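Local atomic coordinates of endo-b-1,4-glucanase (Nasutitermes takasagoensis, PDB entry 1KS8), a protein that probably hydrolyses internal beta-1,4-glucosidic linkages in cellulose, lichenin and cereal beta-D-glucans, acting as a family 9 glycosyl hydrolase. Residues R344-G349 against D399-D404; Y297-M300 against R305-A308; L13-A18 against D416-F421. All coordinates share one frame; numbering follows the deposited sequence.

Interaction 1 (R344-G349 against D399-D404)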
# COMPACT_ATOMS: atom_id res chain seq x y z
N ARG A 344 -4.55 -23.80 -3.31
CA ARG A 344 -3.15 -23.46 -3.48
C ARG A 344 -2.89 -22.08 -2.91
O ARG A 344 -3.81 -21.27 -2.78
CB ARG A 344 -2.75 -23.48 -4.96
CG ARG A 344 -3.34 -22.33 -5.78
CD ARG A 344 -3.02 -22.49 -7.26
NE ARG A 344 -1.59 -22.38 -7.53
CZ ARG A 344 -1.03 -22.60 -8.71
NH1 ARG A 344 -1.79 -22.96 -9.75
NH2 ARG A 344 0.28 -22.47 -8.87
N SER A 345 -1.64 -21.82 -2.56
CA SER A 345 -1.26 -20.53 -2.03
C SER A 345 -1.16 -19.52 -3.16
O SER A 345 -0.80 -19.87 -4.29
CB SER A 345 0.10 -20.62 -1.34
OG SER A 345 0.65 -19.33 -1.13
N PHE A 346 -1.50 -18.27 -2.85
CA PHE A 346 -1.40 -17.19 -3.82
C PHE A 346 -0.38 -16.17 -3.33
O PHE A 346 -0.34 -15.03 -3.78
CB PHE A 346 -2.77 -16.54 -4.04
CG PHE A 346 -3.69 -17.39 -4.87
CD1 PHE A 346 -3.47 -17.54 -6.24
CD2 PHE A 346 -4.75 -18.07 -4.28
CE1 PHE A 346 -4.29 -18.37 -7.01
CE2 PHE A 346 -5.57 -18.90 -5.04
CZ PHE A 346 -5.34 -19.05 -6.41
N VAL A 347 0.43 -16.61 -2.38
CA VAL A 347 1.50 -15.79 -1.82
C VAL A 347 2.82 -16.43 -2.26
O VAL A 347 3.13 -17.57 -1.89
CB VAL A 347 1.44 -15.76 -0.28
CG1 VAL A 347 2.64 -14.99 0.28
CG2 VAL A 347 0.14 -15.11 0.18
N CYS A 348 3.59 -15.71 -3.06
CA CYS A 348 4.86 -16.23 -3.55
C CYS A 348 5.78 -16.66 -2.41
O CYS A 348 5.84 -16.00 -1.37
CB CYS A 348 5.57 -15.18 -4.40
SG CYS A 348 4.65 -14.70 -5.89
N GLY A 349 6.48 -17.77 -2.61
CA GLY A 349 7.40 -18.27 -1.60
C GLY A 349 6.76 -18.84 -0.35
O GLY A 349 7.45 -19.07 0.64
N ASP A 399 -12.49 -19.32 -9.25
CA ASP A 399 -11.33 -19.93 -8.59
C ASP A 399 -10.33 -20.58 -9.54
O ASP A 399 -9.54 -21.43 -9.13
CB ASP A 399 -11.79 -20.96 -7.56
CG ASP A 399 -12.72 -20.38 -6.51
OD1 ASP A 399 -12.28 -19.48 -5.75
OD2 ASP A 399 -13.88 -20.81 -6.44
N ASN A 400 -10.37 -20.19 -10.81
CA ASN A 400 -9.46 -20.76 -11.81
C ASN A 400 -8.20 -19.90 -11.88
O ASN A 400 -8.26 -18.68 -11.78
CB ASN A 400 -10.14 -20.80 -13.17
CG ASN A 400 -11.29 -21.79 -13.21
OD1 ASN A 400 -12.22 -21.66 -14.01
ND2 ASN A 400 -11.23 -22.80 -12.35
N TYR A 401 -7.05 -20.55 -12.07
CA TYR A 401 -5.78 -19.84 -12.11
C TYR A 401 -4.66 -20.64 -12.75
O TYR A 401 -4.55 -21.85 -12.55
CB TYR A 401 -5.37 -19.47 -10.68
CG TYR A 401 -3.97 -18.93 -10.54
CD1 TYR A 401 -3.70 -17.57 -10.72
CD2 TYR A 401 -2.91 -19.78 -10.23
CE1 TYR A 401 -2.40 -17.08 -10.60
CE2 TYR A 401 -1.61 -19.29 -10.11
CZ TYR A 401 -1.36 -17.95 -10.30
OH TYR A 401 -0.07 -17.48 -10.19
N VAL A 402 -3.83 -19.94 -13.52
CA VAL A 402 -2.67 -20.53 -14.18
C VAL A 402 -1.50 -19.57 -13.93
O VAL A 402 -1.61 -18.38 -14.20
CB VAL A 402 -2.88 -20.70 -15.70
CG1 VAL A 402 -1.60 -21.21 -16.35
CG2 VAL A 402 -4.02 -21.67 -15.96
N ASP A 403 -0.40 -20.11 -13.42
CA ASP A 403 0.79 -19.34 -13.10
C ASP A 403 1.53 -18.96 -14.40
O ASP A 403 2.25 -19.77 -14.97
CB ASP A 403 1.65 -20.19 -12.17
CG ASP A 403 2.92 -19.51 -11.71
OD1 ASP A 403 3.00 -18.26 -11.72
OD2 ASP A 403 3.84 -20.25 -11.30
N ASP A 404 1.32 -17.73 -14.85
CA ASP A 404 1.91 -17.24 -16.09
C ASP A 404 2.47 -15.82 -15.93
O ASP A 404 1.74 -14.90 -15.57
CB ASP A 404 0.84 -17.30 -17.19
CG ASP A 404 1.18 -16.46 -18.41
OD1 ASP A 404 2.37 -16.33 -18.75
OD2 ASP A 404 0.23 -15.95 -19.04
O HOH W 1 -4.74 -23.20 -10.08
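Tyr-401 takes Phe-346 over one face of its ring and Arg-344 at its edge. Both segments are loops of the (alpha/alpha)6 catalytic domain of glycosyl hydrolase family 9. The edge of the Phe-346 ring meets the face of the Tyr-401 ring in a T-shaped (edge-to-face) stack. Their planes stand at 88°, and the centroids of the Phe-346 and Tyr-401 rings lie 5.1 Å apart. Phe-346 CE1 points into the Tyr-401 face, off-centre toward the rim, and comes to 3.6 Å from Tyr-401 CG.

The arginine meets the same ring in another way. Its guanidinium is nearly perpendicular to the ring, at 87°. Tyr-401 CE2 sits over the centre of the guanidinium, 3.6 Å above its plane. Arg-344 NH1 lies 3.4 Å from Tyr-401 CD2, near the plane of the tyrosine ring. The cation therefore rests on the ring's rim and not on its pi face. A bend at chi3 (-65°) lays the end of the arginine chain across this rim. Arg-344 NE also bonds to Asn-353 O, which helps to fix the turn of the group.

The tyrosine hydroxyl bonds to Asn-411 OD1. Asn-411 ND2 in turn holds OD1 of Asp-403, a probable active-site residue, and Asp-403 OD2 forms a salt bridge with Arg-357. One asparagine side chain thus joins Tyr-401 to Asp-403. Asn-411 is a second-shell residue to Asp-403, and Tyr-401 probably steadies it from behind. A leucine in place of Arg-344 would probably leave Asn-353 O without this donor and cut the water link to Tyr-401. That water lies in the guanidinium plane, accepts from Arg-344 NH1 at 3.0 Å and donates to Tyr-401 O at 2.8 Å.

Interaction 2 (Y297-M300 against R305-A308); sequences YIDM and RHAA
The imidazole of His-306 has Ile-298 CG2 on one face and Arg-305 NE on the other. Ile-298 CG2 stands 4.1 Å above the ring plane, displaced toward the rim. Arg-305 NE is centred over the opposite face, 3.4 Å above the plane. It bonds to Gly-302 O, while Arg-305 NH2 bonds to Trp-301 O, so the arginine over this face is tied to the turn before it. A water lies at the ring edge, in plane, 2.8 Å from His-306 NE2. The same water donates to Asp-299 OD2 at 2.6 Å and bridges the two side chains, which make no direct hydrogen bond.

Ile-298 also packs beside the root of the histidine. Its CB is 3.8 Å from His-306 CB, and its CD1 reaches His-306 O at 3.7 Å. CG2 lies anti to the backbone N of Ile-298, leaving CG1 to carry CD1 toward the helix backbone. Asp-299 approaches the ring obliquely, with CB 3.9 Å from His-306 NE2.

Asp-299 OD2 also accepts from Trp-301 N, the bond of an Asx turn, and Asp-299 O bonds to Thr-303 OG1. These bonds tie the loop to the start of the helix it leads into. His-306 is about 6 Å from Asp-254, side chain to side chain; Asp-254 is a calcium ligand in another structure of this protein, but no calcium is bound there in this model.

The contact joins the loop after helix 271-286 to the start of helix 303-319. Beyond it, Ala-307 and Ala-308 pack on helix 324-341, while Arg-305 and Ala-308 meet helix 415-430.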
# COMPACT_ATOMS: atom_id res chain seq x y z
N TYR A 297 -15.20 -11.51 -4.48
CA TYR A 297 -14.76 -11.13 -5.82
C TYR A 297 -15.29 -9.73 -6.10
O TYR A 297 -16.42 -9.56 -6.57
CB TYR A 297 -15.27 -12.12 -6.87
CG TYR A 297 -14.61 -11.94 -8.21
CD1 TYR A 297 -15.16 -11.10 -9.19
CD2 TYR A 297 -13.38 -12.54 -8.49
CE1 TYR A 297 -14.51 -10.88 -10.40
CE2 TYR A 297 -12.72 -12.32 -9.70
CZ TYR A 297 -13.29 -11.49 -10.64
OH TYR A 297 -12.62 -11.26 -11.83
N ILE A 298 -14.46 -8.75 -5.80
CA ILE A 298 -14.81 -7.34 -5.95
C ILE A 298 -14.50 -6.76 -7.32
O ILE A 298 -15.23 -5.90 -7.82
CB ILE A 298 -14.12 -6.54 -4.82
CG1 ILE A 298 -14.70 -6.98 -3.47
CG2 ILE A 298 -14.32 -5.04 -5.03
CD1 ILE A 298 -13.90 -6.54 -2.27
N ASP A 299 -13.41 -7.21 -7.93
CA ASP A 299 -13.01 -6.74 -9.25
C ASP A 299 -11.95 -7.67 -9.80
O ASP A 299 -11.30 -8.40 -9.05
CB ASP A 299 -12.46 -5.31 -9.17
CG ASP A 299 -12.22 -4.70 -10.54
OD1 ASP A 299 -13.17 -4.66 -11.35
OD2 ASP A 299 -11.08 -4.25 -10.81
N MET A 300 -11.77 -7.65 -11.12
CA MET A 300 -10.78 -8.50 -11.77
C MET A 300 -9.34 -8.03 -11.52
O MET A 300 -8.42 -8.83 -11.61
CB MET A 300 -11.03 -8.56 -13.28
CG MET A 300 -10.98 -7.20 -13.97
SD MET A 300 -10.92 -7.32 -15.77
CE MET A 300 -9.16 -7.67 -16.00
N ARG A 305 -6.07 -8.60 -3.45
CA ARG A 305 -5.83 -7.34 -2.76
C ARG A 305 -7.15 -6.75 -2.27
O ARG A 305 -7.24 -6.24 -1.16
CB ARG A 305 -5.12 -6.36 -3.71
CG ARG A 305 -5.18 -4.87 -3.33
CD ARG A 305 -6.48 -4.21 -3.80
NE ARG A 305 -6.70 -4.35 -5.24
CZ ARG A 305 -6.15 -3.58 -6.18
NH1 ARG A 305 -5.33 -2.60 -5.84
NH2 ARG A 305 -6.44 -3.80 -7.46
N HIS A 306 -8.19 -6.83 -3.10
CA HIS A 306 -9.49 -6.30 -2.69
C HIS A 306 -10.06 -7.10 -1.53
O HIS A 306 -10.63 -6.52 -0.60
CB HIS A 306 -10.47 -6.31 -3.87
CG HIS A 306 -10.22 -5.23 -4.88
ND1 HIS A 306 -10.24 -3.89 -4.56
CD2 HIS A 306 -9.96 -5.29 -6.20
CE1 HIS A 306 -10.00 -3.17 -5.64
NE2 HIS A 306 -9.82 -4.00 -6.66
N ALA A 307 -9.91 -8.42 -1.57
CA ALA A 307 -10.43 -9.27 -0.49
C ALA A 307 -9.66 -9.03 0.80
O ALA A 307 -10.24 -8.99 1.89
CB ALA A 307 -10.34 -10.74 -0.89
N ALA A 308 -8.34 -8.85 0.70
CA ALA A 308 -7.53 -8.60 1.88
C ALA A 308 -7.80 -7.20 2.45
O ALA A 308 -7.79 -7.01 3.66
CB ALA A 308 -6.05 -8.76 1.55
O HOH W 2 -9.73 -2.74 -9.11

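Interaction 3 (L13-A18 against D416-F421); sequences LLFYEA and DYNAGF
Phe-15 and Tyr-16 meet Asn-418 in a buried contact between helices 5-18 and 415-430, the first and last of the chain, which run roughly antiparallel in the (alpha/alpha)6 fold. The short segments run at 155°, and their axes approach to 10.5 Å. Phe-15 CD2 touches Asn-418 CG at 3.4 Å, with ring and amide planes 35° apart. Phe-15 CG is anti to the backbone N (chi1 168°), and this brings the ring across to the amide. Tyr-16 passes alongside the asparagine, its ring at 90° to the amide. Tyr-16 CZ lies 3.7 Å from Asn-418 CB.

The amide is held from outside the pair. Asn-418 ND2 bonds to Gly-389 O and Ser-12 OG, and OD1 accepts from Leu-391 N. These bonds satisfy both ends of the buried amide and fix its rotation. They also connect the two helices to the loop through residues 389-391. Helix 62-78 packs against Tyr-16 and Ala-419.

The tyrosine hydroxyl bonds to Thr-415 O in the first turn of helix 415-430. Ala-419 N lies at the edge of the Tyr-16 ring, near its plane, 2.9 Å from Tyr-16 OH, but the angle is too poor for a hydrogen bond.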
# COMPACT_ATOMS: atom_id res chain seq x y z
N LEU A 13 7.08 -8.64 4.79
CA LEU A 13 8.11 -7.64 4.98
C LEU A 13 9.27 -7.91 4.02
O LEU A 13 9.93 -6.97 3.58
CB LEU A 13 8.59 -7.63 6.44
CG LEU A 13 7.59 -6.93 7.37
CD1 LEU A 13 7.87 -7.28 8.82
CD2 LEU A 13 7.67 -5.41 7.14
N LEU A 14 9.51 -9.17 3.69
CA LEU A 14 10.57 -9.50 2.74
C LEU A 14 10.16 -9.00 1.35
O LEU A 14 11.00 -8.61 0.55
CB LEU A 14 10.83 -11.01 2.69
CG LEU A 14 11.47 -11.63 3.94
CD1 LEU A 14 11.63 -13.12 3.73
CD2 LEU A 14 12.83 -10.99 4.20
N PHE A 15 8.86 -9.03 1.06
CA PHE A 15 8.40 -8.53 -0.22
C PHE A 15 8.71 -7.04 -0.30
O PHE A 15 9.22 -6.56 -1.31
CB PHE A 15 6.89 -8.75 -0.41
CG PHE A 15 6.31 -8.00 -1.58
CD1 PHE A 15 6.75 -8.24 -2.88
CD2 PHE A 15 5.35 -7.01 -1.38
CE1 PHE A 15 6.24 -7.52 -3.96
CE2 PHE A 15 4.84 -6.28 -2.46
CZ PHE A 15 5.28 -6.53 -3.75
N TYR A 16 8.43 -6.30 0.76
CA TYR A 16 8.72 -4.87 0.72
C TYR A 16 10.23 -4.62 0.58
O TYR A 16 10.64 -3.69 -0.09
CB TYR A 16 8.11 -4.16 1.93
CG TYR A 16 6.62 -3.93 1.75
CD1 TYR A 16 6.14 -3.08 0.75
CD2 TYR A 16 5.69 -4.62 2.52
CE1 TYR A 16 4.78 -2.92 0.53
CE2 TYR A 16 4.32 -4.48 2.30
CZ TYR A 16 3.87 -3.63 1.30
OH TYR A 16 2.52 -3.48 1.08
N GLU A 17 11.06 -5.47 1.20
CA GLU A 17 12.50 -5.28 1.04
C GLU A 17 12.86 -5.47 -0.43
O GLU A 17 13.75 -4.80 -0.95
CB GLU A 17 13.30 -6.29 1.88
CG GLU A 17 13.27 -6.06 3.38
CD GLU A 17 14.50 -6.62 4.09
OE1 GLU A 17 14.48 -6.73 5.33
OE2 GLU A 17 15.49 -6.93 3.39
N ALA A 18 12.16 -6.39 -1.10
CA ALA A 18 12.40 -6.67 -2.51
C ALA A 18 11.97 -5.52 -3.42
O ALA A 18 12.39 -5.45 -4.58
CB ALA A 18 11.68 -7.95 -2.93
N ASP A 416 0.88 -1.80 -3.26
CA ASP A 416 -0.44 -1.60 -2.67
C ASP A 416 -1.21 -2.90 -2.48
O ASP A 416 -2.15 -2.95 -1.69
CB ASP A 416 -1.28 -0.56 -3.45
CG ASP A 416 -1.61 -0.97 -4.88
OD1 ASP A 416 -1.40 -2.13 -5.27
OD2 ASP A 416 -2.11 -0.09 -5.61
N TYR A 417 -0.79 -3.97 -3.15
CA TYR A 417 -1.46 -5.26 -3.00
C TYR A 417 -1.17 -5.86 -1.62
O TYR A 417 -2.04 -6.50 -1.02
CB TYR A 417 -0.95 -6.27 -4.04
CG TYR A 417 -1.57 -6.19 -5.41
CD1 TYR A 417 -2.26 -5.05 -5.85
CD2 TYR A 417 -1.42 -7.25 -6.31
CE1 TYR A 417 -2.77 -4.97 -7.15
CE2 TYR A 417 -1.92 -7.18 -7.60
CZ TYR A 417 -2.59 -6.04 -8.02
OH TYR A 417 -3.07 -5.98 -9.31
N ASN A 418 0.04 -5.66 -1.13
CA ASN A 418 0.43 -6.22 0.17
C ASN A 418 0.13 -5.39 1.41
O ASN A 418 0.28 -5.90 2.52
CB ASN A 418 1.93 -6.54 0.17
CG ASN A 418 2.23 -7.94 -0.32
OD1 ASN A 418 1.96 -8.28 -1.47
ND2 ASN A 418 2.78 -8.77 0.57
N ALA A 419 -0.31 -4.14 1.24
CA ALA A 419 -0.56 -3.28 2.39
C ALA A 419 -1.68 -3.74 3.32
O ALA A 419 -1.44 -4.02 4.49
CB ALA A 419 -0.83 -1.85 1.92
N GLY A 420 -2.91 -3.81 2.81
CA GLY A 420 -4.02 -4.26 3.63
C GLY A 420 -3.76 -5.66 4.14
O GLY A 420 -4.02 -5.98 5.30
N PHE A 421 -3.22 -6.50 3.26
CA PHE A 421 -2.87 -7.88 3.55
C PHE A 421 -1.93 -7.97 4.75
O PHE A 421 -2.20 -8.69 5.71
CB PHE A 421 -2.21 -8.48 2.30
CG PHE A 421 -1.67 -9.87 2.47
CD1 PHE A 421 -2.53 -10.94 2.70
CD2 PHE A 421 -0.31 -10.12 2.34
CE1 PHE A 421 -2.03 -12.25 2.79
CE2 PHE A 421 0.20 -11.41 2.43
CZ PHE A 421 -0.66 -12.47 2.66

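Interactions 2 and 3 meet at helix 415-430. Arg-305 NH1 packs on Tyr-417 CE1 at 3.7 Å, and Ala-308 CB lies 3.9 Å from Phe-421 CA. Phe-421 also reaches interaction 1, with its CZ 3.7 Å from Val-347 CG2. Interactions 1 and 2 do not touch; their nearest atoms are about 7 Å apart. The centres of the three contacts are 15 to 17 Å from one another. All lie near the probable active site. Interaction 1 contains Asp-403. The side chain of Glu-412, the other predicted active-site residue, is about 9 Å from that of Phe-15, 10 Å from that of Tyr-401 and 11 Å from that of His-306.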